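Local coordinates for protein chitinase A (Pteris ryukyuensis, PDB 4RL3) that is the catalytic domain of a family GH18 class III chitinase and probably hydrolyses the glycosidic bonds of chitin, at residues Thr27-Leu32 / Asn72-Val77. Residues are numbered along the deposited sequence; the frame is centred on the assembly and turned at random.
Sequences TFHFIL and NVKVMV
Phe28 and Phe30 of strand 27-32 bind the main chain of 72-77 from both their N-H and C=O groups, giving four of the five backbone hydrogen bonds of a parallel pairing of two neighbouring strands in the TIM barrel. Phe28 N donates to Asn72 O and Lys74 N to Phe28 O; Phe30 N donates to Lys74 O, Met76 N to Phe30 O at 2.8 Å, nearly straight at 171°, and Leu32 N closes the series on Met76 O. The alternate residues of 27-32 turn their peptide groups to strand 3-8, where His29 bonds with Phe4 and Glu6. Asn72, in the loop just before the strand, has an amide that can donate: its ND2 bonds Val26 O.

On the barrel-interior face, His29 offers a flat ring to Met76, whose flexible thioether chain, bent at chi2 (81°), sets CE 3.3 Å from the ring centroid, almost on the normal, a CH-pi contact. NE2 lies 3.0 Å from a water, and that water accepts from Lys74 NZ. The extended lysine carries NZ on to Ser152 OG. On the other face, toward helix 60-69, apolar side chains need no polar partners and beta-branched valines suit an extended strand: Val73 CG1 meets the edge of the Phe30 ring at CD2 (3.8 Å), and Leu32 CD1 packs on Val75 CG1.

Because Arg5 NE donates to ND1, that nitrogen acts as acceptor; Arg5 and the water together fix the ring's rotation, presenting its face to Met76 CE.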
loop_
_atom_site.group_PDB
_atom_site.type_symbol
_atom_site.label_atom_id
_atom_site.label_comp_id
_atom_site.label_asym_id
_atom_site.label_seq_id
_atom_site.Cartn_x
_atom_site.Cartn_y
_atom_site.Cartn_z
ATOM N N THR A 27 9.868 -8.052 8.917
ATOM C CA THR A 27 10.196 -6.870 8.127
ATOM C C THR A 27 8.947 -6.004 8.151
ATOM O O THR A 27 7.940 -6.365 7.554
ATOM C CB THR A 27 10.574 -7.271 6.689
ATOM O OG1 THR A 27 11.809 -8.003 6.719
ATOM C CG2 THR A 27 10.741 -6.080 5.778
ATOM N N PHE A 28 9.013 -4.870 8.843
ATOM C CA PHE A 28 7.838 -4.055 9.142
ATOM C C PHE A 28 7.801 -2.797 8.295
ATOM O O PHE A 28 8.733 -1.990 8.330
ATOM C CB PHE A 28 7.846 -3.658 10.629
ATOM C CG PHE A 28 6.542 -3.076 11.102
ATOM C CD1 PHE A 28 6.132 -1.819 10.680
ATOM C CD2 PHE A 28 5.706 -3.799 11.937
ATOM C CE1 PHE A 28 4.929 -1.291 11.101
ATOM C CE2 PHE A 28 4.499 -3.278 12.355
ATOM C CZ PHE A 28 4.109 -2.021 11.937
ATOM N N HIS A 29 6.726 -2.618 7.536
ATOM C CA HIS A 29 6.533 -1.398 6.756
ATOM C C HIS A 29 5.289 -0.645 7.193
ATOM O O HIS A 29 4.186 -1.196 7.140
ATOM C CB HIS A 29 6.372 -1.705 5.264
ATOM C CG HIS A 29 7.535 -2.424 4.649
ATOM N ND1 HIS A 29 7.468 -3.016 3.405
ATOM C CD2 HIS A 29 8.804 -2.624 5.086
ATOM C CE1 HIS A 29 8.630 -3.572 3.115
ATOM N NE2 HIS A 29 9.459 -3.342 4.115
ATOM N N PHE A 30 5.446 0.612 7.612
ATOM C CA PHE A 30 4.307 1.524 7.618
ATOM C C PHE A 30 4.149 2.083 6.203
ATOM O O PHE A 30 5.137 2.326 5.512
ATOM C CB PHE A 30 4.513 2.691 8.583
ATOM C CG PHE A 30 4.435 2.322 10.032
ATOM C CD1 PHE A 30 3.213 2.051 10.624
ATOM C CD2 PHE A 30 5.578 2.286 10.821
ATOM C CE1 PHE A 30 3.129 1.734 11.960
ATOM C CE2 PHE A 30 5.497 1.962 12.166
ATOM C CZ PHE A 30 4.275 1.688 12.732
ATOM N N ILE A 31 2.904 2.306 5.794
ATOM C CA ILE A 31 2.617 2.960 4.521
ATOM C C ILE A 31 1.715 4.165 4.762
ATOM O O ILE A 31 0.519 4.021 5.022
ATOM C CB ILE A 31 1.964 2.005 3.509
ATOM C CG1 ILE A 31 2.757 0.705 3.389
ATOM C CG2 ILE A 31 1.873 2.692 2.143
ATOM C CD1 ILE A 31 2.080 -0.322 2.519
ATOM N N LEU A 32 2.307 5.349 4.690
ATOM C CA LEU A 32 1.570 6.598 4.815
ATOM C C LEU A 32 0.559 6.719 3.694
ATOM O O LEU A 32 0.910 6.551 2.520
ATOM C CB LEU A 32 2.541 7.792 4.784
ATOM C CG LEU A 32 3.393 7.939 6.037
ATOM C CD1 LEU A 32 4.575 8.885 5.823
ATOM C CD2 LEU A 32 2.532 8.385 7.207
ATOM N N ASN A 72 13.938 -2.786 12.278
ATOM C CA ASN A 72 13.193 -3.547 11.289
ATOM C C ASN A 72 12.097 -2.750 10.606
ATOM O O ASN A 72 11.394 -3.309 9.774
ATOM C CB ASN A 72 12.590 -4.803 11.918
ATOM C CG ASN A 72 11.557 -4.496 12.990
ATOM O OD1 ASN A 72 11.729 -3.571 13.795
ATOM N ND2 ASN A 72 10.477 -5.264 13.004
ATOM N N VAL A 73 11.947 -1.473 10.960
ATOM C CA VAL A 73 10.880 -0.624 10.405
ATOM C C VAL A 73 11.347 0.261 9.246
ATOM O O VAL A 73 12.379 0.932 9.327
ATOM C CB VAL A 73 10.231 0.244 11.500
ATOM C CG1 VAL A 73 9.274 1.269 10.894
ATOM C CG2 VAL A 73 9.505 -0.642 12.515
ATOM N N LYS A 74 10.565 0.237 8.169
ATOM C CA LYS A 74 10.659 1.193 7.067
ATOM C C LYS A 74 9.311 1.894 6.937
ATOM O O LYS A 74 8.285 1.399 7.420
ATOM C CB LYS A 74 11.004 0.492 5.750
ATOM C CG LYS A 74 12.409 -0.088 5.654
ATOM C CD LYS A 74 12.615 -0.689 4.269
ATOM C CE LYS A 74 13.983 -1.304 4.051
ATOM N NZ LYS A 74 14.072 -1.889 2.680
ATOM N N VAL A 75 9.319 3.065 6.308
ATOM C CA VAL A 75 8.083 3.825 6.092
ATOM C C VAL A 75 7.995 4.212 4.618
ATOM O O VAL A 75 8.928 4.789 4.067
ATOM C CB VAL A 75 7.989 5.073 7.005
ATOM C CG1 VAL A 75 6.653 5.787 6.813
ATOM C CG2 VAL A 75 8.150 4.663 8.464
ATOM N N MET A 76 6.889 3.845 3.978
ATOM C CA MET A 76 6.663 4.147 2.560
ATOM C C MET A 76 5.492 5.119 2.447
ATOM O O MET A 76 4.882 5.470 3.458
ATOM C CB MET A 76 6.416 2.839 1.789
ATOM C CG MET A 76 7.641 1.907 1.707
ATOM S SD MET A 76 7.869 0.935 3.201
ATOM C CE MET A 76 9.197 -0.127 2.637
ATOM N N VAL A 77 5.194 5.584 1.234
ATOM C CA VAL A 77 4.014 6.414 1.022
ATOM C C VAL A 77 3.197 5.834 -0.127
ATOM O O VAL A 77 3.757 5.406 -1.131
ATOM C CB VAL A 77 4.392 7.903 0.770
ATOM C CG1 VAL A 77 5.326 8.056 -0.417
ATOM C CG2 VAL A 77 3.149 8.791 0.624
HETATM O O HOH W 1 12.203 -3.997 3.189
#